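Local coordinates for protein acetyl xylan esterase (Metagenome, PDB 6XYC) that probably hydrolyses both acetyl and feruloyl esters of complex natural xylans, as a bifunctional carbohydrate esterase with an alpha/beta-hydrolase fold, at residues G2-E5 and D6-S9; C266-T269 and Q270-K273. All coordinates share one frame; numbering follows the deposited sequence.

Contact 1 (G2-E5 and D6-S9); sequences GPAE and DTYS
Ala-4 and Thr-7 close a type I beta turn, with Glu-5 and Asp-6 at its corners, just ahead of strand 8-16. The carbonyl oxygen of Ala-4 is gripped twice by one residue. Thr-7 N reaches Ala-4 O at 2.9 Å from above the carbonyl plane, whereas the hydroxyl Thr-7 OG1 comes to Ala-4 O at a short 2.5 Å and lies in that plane. A chi1 of 60° sets OG1 between the backbone N and carbonyl carbon of Thr-7, which brings the side-chain donor round to the acceptor its own amide uses. The Tyr-8 ring then lies back against the turn. Glu-5 O sits 3.7 Å above the plane of the Tyr-8 ring, offset toward the rim, while Pro-3 O lies in the ring plane at its edge. Pro-3 crosses Tyr-8 at about a right angle and touches it through Pro-3 CG, which is 4.0 Å from Tyr-8 CD2. Further out, Thr-7 is hydrogen-bonded through its backbone to Lys-33 and rests on Ala-65 and Leu-68 of helix 56-69. The Tyr-8 ring also meets Tyr-30 edge-to-face, an aromatic contact between strands 8-16 and 26-32, just beyond the turn. Lys-33 NZ is hydrogen-bonded to Tyr-8 O.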
ATOM      1  N   GLY A   2      -9.759 -15.423   3.687  1.00 38.07           N
ATOM      2  CA  GLY A   2      -9.798 -14.750   2.409  1.00 32.68           C
ATOM      3  C   GLY A   2     -11.162 -14.161   2.110  1.00 30.52           C
ATOM      4  O   GLY A   2     -12.011 -14.029   2.998  1.00 30.30           O
ATOM      5  N   PRO A   3     -11.404 -13.802   0.852  1.00 31.30           N
ATOM      6  CA  PRO A   3     -12.716 -13.269   0.477  1.00 29.73           C
ATOM      7  C   PRO A   3     -13.744 -14.383   0.342  1.00 31.63           C
ATOM      8  O   PRO A   3     -13.415 -15.554   0.150  1.00 31.38           O
ATOM      9  CB  PRO A   3     -12.456 -12.586  -0.869  1.00 31.56           C
ATOM     10  CG  PRO A   3     -11.310 -13.387  -1.474  1.00 29.32           C
ATOM     11  CD  PRO A   3     -10.519 -13.986  -0.315  1.00 29.04           C
ATOM     12  N   ALA A   4     -15.011 -13.993   0.458  1.00 33.70           N
ATOM     13  CA  ALA A   4     -16.101 -14.956   0.367  1.00 35.67           C
ATOM     14  C   ALA A   4     -16.018 -15.723  -0.946  1.00 35.38           C
ATOM     15  O   ALA A   4     -15.726 -15.155  -2.003  1.00 33.33           O
ATOM     16  CB  ALA A   4     -17.448 -14.245   0.488  1.00 37.84           C
ATOM     17  N   GLU A   5     -16.281 -17.029  -0.872  1.00 36.65           N
ATOM     18  CA  GLU A   5     -16.081 -17.907  -2.018  1.00 38.98           C
ATOM     19  C   GLU A   5     -16.861 -17.445  -3.241  1.00 41.53           C
ATOM     20  O   GLU A   5     -16.393 -17.615  -4.373  1.00 39.74           O
ATOM     21  CB  GLU A   5     -16.485 -19.336  -1.650  1.00 40.76           C
ATOM     22  CG  GLU A   5     -16.061 -20.403  -2.639  1.00 41.10           C
ATOM     23  CD  GLU A   5     -17.126 -20.700  -3.671  1.00 47.19           C
ATOM     24  OE1 GLU A   5     -18.288 -20.294  -3.474  1.00 47.02           O
ATOM     25  OE2 GLU A   5     -16.796 -21.344  -4.686  1.00 47.51           O
ATOM     26  N   ASP A   6     -18.046 -16.867  -3.042  1.00 42.00           N
ATOM     27  CA  ASP A   6     -18.892 -16.470  -4.162  1.00 46.45           C
ATOM     28  C   ASP A   6     -18.510 -15.120  -4.753  1.00 43.59           C
ATOM     29  O   ASP A   6     -19.206 -14.640  -5.657  1.00 44.09           O
ATOM     30  CB  ASP A   6     -20.364 -16.452  -3.735  1.00 57.45           C
ATOM     31  CG  ASP A   6     -20.661 -15.400  -2.688  1.00 68.45           C
ATOM     32  OD1 ASP A   6     -21.855 -15.102  -2.477  1.00 77.19           O
ATOM     33  OD2 ASP A   6     -19.708 -14.878  -2.071  1.00 56.50           O
ATOM     34  N   THR A   7     -17.427 -14.496  -4.287  1.00 39.77           N
ATOM     35  CA  THR A   7     -16.995 -13.229  -4.864  1.00 38.94           C
ATOM     36  C   THR A   7     -16.045 -13.403  -6.040  1.00 34.95           C
ATOM     37  O   THR A   7     -15.839 -12.444  -6.794  1.00 30.90           O
ATOM     38  CB  THR A   7     -16.305 -12.355  -3.806  1.00 33.82           C
ATOM     39  OG1 THR A   7     -15.149 -13.038  -3.294  1.00 33.06           O
ATOM     40  CG2 THR A   7     -17.255 -12.039  -2.668  1.00 36.24           C
ATOM     41  N   TYR A   8     -15.475 -14.593  -6.230  1.00 33.40           N
ATOM     42  CA  TYR A   8     -14.470 -14.802  -7.262  1.00 30.77           C
ATOM     43  C   TYR A   8     -14.747 -16.078  -8.047  1.00 30.87           C
ATOM     44  O   TYR A   8     -15.309 -17.046  -7.528  1.00 31.55           O
ATOM     45  CB  TYR A   8     -13.043 -14.855  -6.663  1.00 29.31           C
ATOM     46  CG  TYR A   8     -12.811 -15.930  -5.609  1.00 32.25           C
ATOM     47  CD1 TYR A   8     -12.302 -17.177  -5.957  1.00 31.33           C
ATOM     48  CD2 TYR A   8     -13.083 -15.693  -4.267  1.00 31.66           C
ATOM     49  CE1 TYR A   8     -12.090 -18.159  -5.001  1.00 32.41           C
ATOM     50  CE2 TYR A   8     -12.872 -16.669  -3.304  1.00 32.43           C
ATOM     51  CZ  TYR A   8     -12.372 -17.898  -3.676  1.00 34.23           C
ATOM     52  OH  TYR A   8     -12.158 -18.871  -2.728  1.00 37.77           O
ATOM     53  N   SER A   9     -14.333 -16.060  -9.314  1.00 31.09           N
ATOM     54  CA  SER A   9     -14.430 -17.214 -10.196  1.00 30.34           C
ATOM     55  C   SER A   9     -13.155 -18.042 -10.229  1.00 30.69           C
ATOM     56  O   SER A   9     -13.210 -19.232 -10.565  1.00 31.39           O
ATOM     57  CB  SER A   9     -14.760 -16.761 -11.623  1.00 35.04           C
ATOM     58  OG  SER A   9     -13.717 -15.948 -12.136  1.00 32.02           O
TER

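Contact 2 (C266-T269 and Q270-K273); sequences CFDT and QYFK
Asp-268 lies with its carboxylate almost parallel to the Tyr-271 ring, the two planes only 5° apart, and serves as the N-cap of helix 269-284. A chi1 of 73° puts Asp-268 CG between its backbone N and carbonyl carbon, bringing OD2 round to the Tyr-271 amide: Tyr-271 N donates to Asp-268 OD2 over 3.1 Å, in a nearly straight bond of 172°. The same oxygen also approaches the ring obliquely, with Asp-268 OD2 3.0 Å from Tyr-271 CD2. The other oxygen, OD1, accepts from a water that also donates to Gln-270 OE1, tethering cap and first turn. Gln-270 CG lies 3.7 Å above the centre of the Tyr-271 ring. Phe-272 folds back over the chain before the helix, its ring face set above Asp-268 N and Asp-268 O. That oxygen also takes the first-turn bond from Phe-272 N, at 2.9 Å from Asp-268 O. Phe-267, centre of an inverse gamma turn, crosses Phe-272 obliquely, its CB 3.6 Å from Phe-272 CZ at the far end of that ring. Beyond, Phe-267 meets Trp-168 and Phe-120 edge-to-face, Tyr-271 rests on Ile-255 and Val-257 of strand 252-257, and Phe-272 packs on Ile-63 and Pro-66 of helix 56-69.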
ATOM      1  N   CYS A 266     -15.020   2.699   9.067  1.00 24.83           N
ATOM      2  CA  CYS A 266     -14.419   2.971   7.767  1.00 24.70           C
ATOM      3  C   CYS A 266     -14.676   1.856   6.761  1.00 27.68           C
ATOM      4  O   CYS A 266     -14.874   2.128   5.573  1.00 25.23           O
ATOM      5  CB  CYS A 266     -12.912   3.174   7.922  1.00 24.29           C
ATOM      6  SG  CYS A 266     -12.427   4.422   9.127  1.00 27.78           S
ATOM      7  N   PHE A 267     -14.649   0.603   7.212  1.00 27.15           N
ATOM      8  CA  PHE A 267     -14.859  -0.547   6.334  1.00 27.48           C
ATOM      9  C   PHE A 267     -16.354  -0.853   6.239  1.00 30.71           C
ATOM     10  O   PHE A 267     -16.869  -1.819   6.805  1.00 32.08           O
ATOM     11  CB  PHE A 267     -14.079  -1.755   6.838  1.00 28.74           C
ATOM     12  CG  PHE A 267     -12.582  -1.616   6.739  1.00 27.75           C
ATOM     13  CD1 PHE A 267     -11.994  -0.611   5.994  1.00 26.60           C
ATOM     14  CD2 PHE A 267     -11.757  -2.511   7.404  1.00 31.01           C
ATOM     15  CE1 PHE A 267     -10.619  -0.497   5.917  1.00 27.50           C
ATOM     16  CE2 PHE A 267     -10.384  -2.401   7.327  1.00 29.08           C
ATOM     17  CZ  PHE A 267      -9.815  -1.396   6.579  1.00 30.56           C
ATOM     18  N   ASP A 268     -17.061   0.002   5.501  1.00 28.00           N
ATOM     19  CA  ASP A 268     -18.495  -0.167   5.303  1.00 28.44           C
ATOM     20  C   ASP A 268     -18.837   0.177   3.861  1.00 28.94           C
ATOM     21  O   ASP A 268     -17.993   0.645   3.093  1.00 28.54           O
ATOM     22  CB  ASP A 268     -19.305   0.669   6.308  1.00 30.80           C
ATOM     23  CG  ASP A 268     -19.281   2.168   6.014  1.00 31.25           C
ATOM     24  OD1 ASP A 268     -19.812   2.938   6.840  1.00 35.09           O
ATOM     25  OD2 ASP A 268     -18.738   2.597   4.976  1.00 33.14           O
ATOM     26  N   THR A 269     -20.101  -0.051   3.502  1.00 30.49           N
ATOM     27  CA  THR A 269     -20.516   0.063   2.108  1.00 29.38           C
ATOM     28  C   THR A 269     -20.165   1.431   1.534  1.00 28.14           C
ATOM     29  O   THR A 269     -19.669   1.531   0.408  1.00 27.84           O
ATOM     30  CB  THR A 269     -22.020  -0.192   1.986  1.00 30.41           C
ATOM     31  OG1 THR A 269     -22.328  -1.504   2.476  1.00 33.73           O
ATOM     32  CG2 THR A 269     -22.468  -0.063   0.530  1.00 32.87           C
ATOM     33  N   GLN A 270     -20.405   2.494   2.301  1.00 28.12           N
ATOM     34  CA  GLN A 270     -20.222   3.845   1.786  1.00 29.25           C
ATOM     35  C   GLN A 270     -18.781   4.084   1.347  1.00 27.77           C
ATOM     36  O   GLN A 270     -18.528   4.548   0.229  1.00 28.13           O
ATOM     37  CB  GLN A 270     -20.638   4.854   2.854  1.00 30.98           C
ATOM     38  CG  GLN A 270     -20.094   6.247   2.645  1.00 29.97           C
ATOM     39  CD  GLN A 270     -20.727   7.251   3.591  1.00 31.73           C
ATOM     40  OE1 GLN A 270     -21.292   6.879   4.620  1.00 30.53           O
ATOM     41  NE2 GLN A 270     -20.639   8.530   3.243  1.00 36.17           N
ATOM     42  N   TYR A 271     -17.818   3.776   2.214  1.00 26.36           N
ATOM     43  CA  TYR A 271     -16.428   4.082   1.903  1.00 25.79           C
ATOM     44  C   TYR A 271     -15.791   3.028   1.016  1.00 26.99           C
ATOM     45  O   TYR A 271     -14.864   3.347   0.263  1.00 23.49           O
ATOM     46  CB  TYR A 271     -15.675   4.266   3.207  1.00 26.22           C
ATOM     47  CG  TYR A 271     -16.341   5.337   4.022  1.00 24.14           C
ATOM     48  CD1 TYR A 271     -16.364   6.651   3.576  1.00 26.46           C
ATOM     49  CD2 TYR A 271     -17.002   5.042   5.207  1.00 25.96           C
ATOM     50  CE1 TYR A 271     -16.984   7.639   4.306  1.00 26.06           C
ATOM     51  CE2 TYR A 271     -17.628   6.028   5.943  1.00 25.03           C
ATOM     52  CZ  TYR A 271     -17.613   7.328   5.483  1.00 27.64           C
ATOM     53  OH  TYR A 271     -18.234   8.314   6.207  1.00 27.67           O
ATOM     54  N   PHE A 272     -16.281   1.787   1.057  1.00 25.61           N
ATOM     55  CA  PHE A 272     -15.930   0.844  -0.001  1.00 25.98           C
ATOM     56  C   PHE A 272     -16.357   1.387  -1.362  1.00 27.22           C
ATOM     57  O   PHE A 272     -15.612   1.278  -2.343  1.00 26.26           O
ATOM     58  CB  PHE A 272     -16.585  -0.513   0.248  1.00 27.61           C
ATOM     59  CG  PHE A 272     -15.987  -1.294   1.387  1.00 27.79           C
ATOM     60  CD1 PHE A 272     -14.742  -0.981   1.917  1.00 28.15           C
ATOM     61  CD2 PHE A 272     -16.681  -2.364   1.919  1.00 27.71           C
ATOM     62  CE1 PHE A 272     -14.213  -1.717   2.970  1.00 28.75           C
ATOM     63  CE2 PHE A 272     -16.162  -3.106   2.962  1.00 28.82           C
ATOM     64  CZ  PHE A 272     -14.926  -2.785   3.493  1.00 27.78           C
ATOM     65  N   LYS A 273     -17.560   1.973  -1.443  1.00 26.20           N
ATOM     66  CA  LYS A 273     -18.018   2.559  -2.698  1.00 27.90           C
ATOM     67  C   LYS A 273     -17.117   3.713  -3.117  1.00 28.14           C
ATOM     68  O   LYS A 273     -16.807   3.867  -4.305  1.00 26.85           O
ATOM     69  CB  LYS A 273     -19.468   3.030  -2.571  1.00 30.65           C
ATOM     70  CG  LYS A 273     -20.115   3.437  -3.901  1.00 33.60           C
ATOM     71  CD  LYS A 273     -21.566   3.888  -3.714  1.00 35.23           C
ATOM     72  CE  LYS A 273     -21.942   5.029  -4.659  1.00 45.57           C
ATOM     73  NZ  LYS A 273     -21.606   4.747  -6.083  1.00 49.40           N
TER
HETATM   74  O   HOH W   1     -21.539   4.941   6.280  1.00 36.63           O

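Overall arrangement
Turn and helix start, from near the two ends of the sequence, come together on one element: helix 56-69 receives Pro-3 and Thr-7 from contact 1 and Phe-272 from contact 2. The two do not touch; their centres are 18 Å apart and their nearest atoms about 11 Å. Contact 1 belongs to the surface at the chain's beginning, leading into strand 8-16. Contact 2 reaches further inward, the side chain of Phe-267 lying about 10 Å from the bound 4-(2-aminoethyl)benzenesulfonyl fluoride. Phe-120, which Phe-267 meets, immediately precedes Ser-121, a residue of the inhibitor pocket and the probable nucleophile of a triad with His-262 and Asp-230.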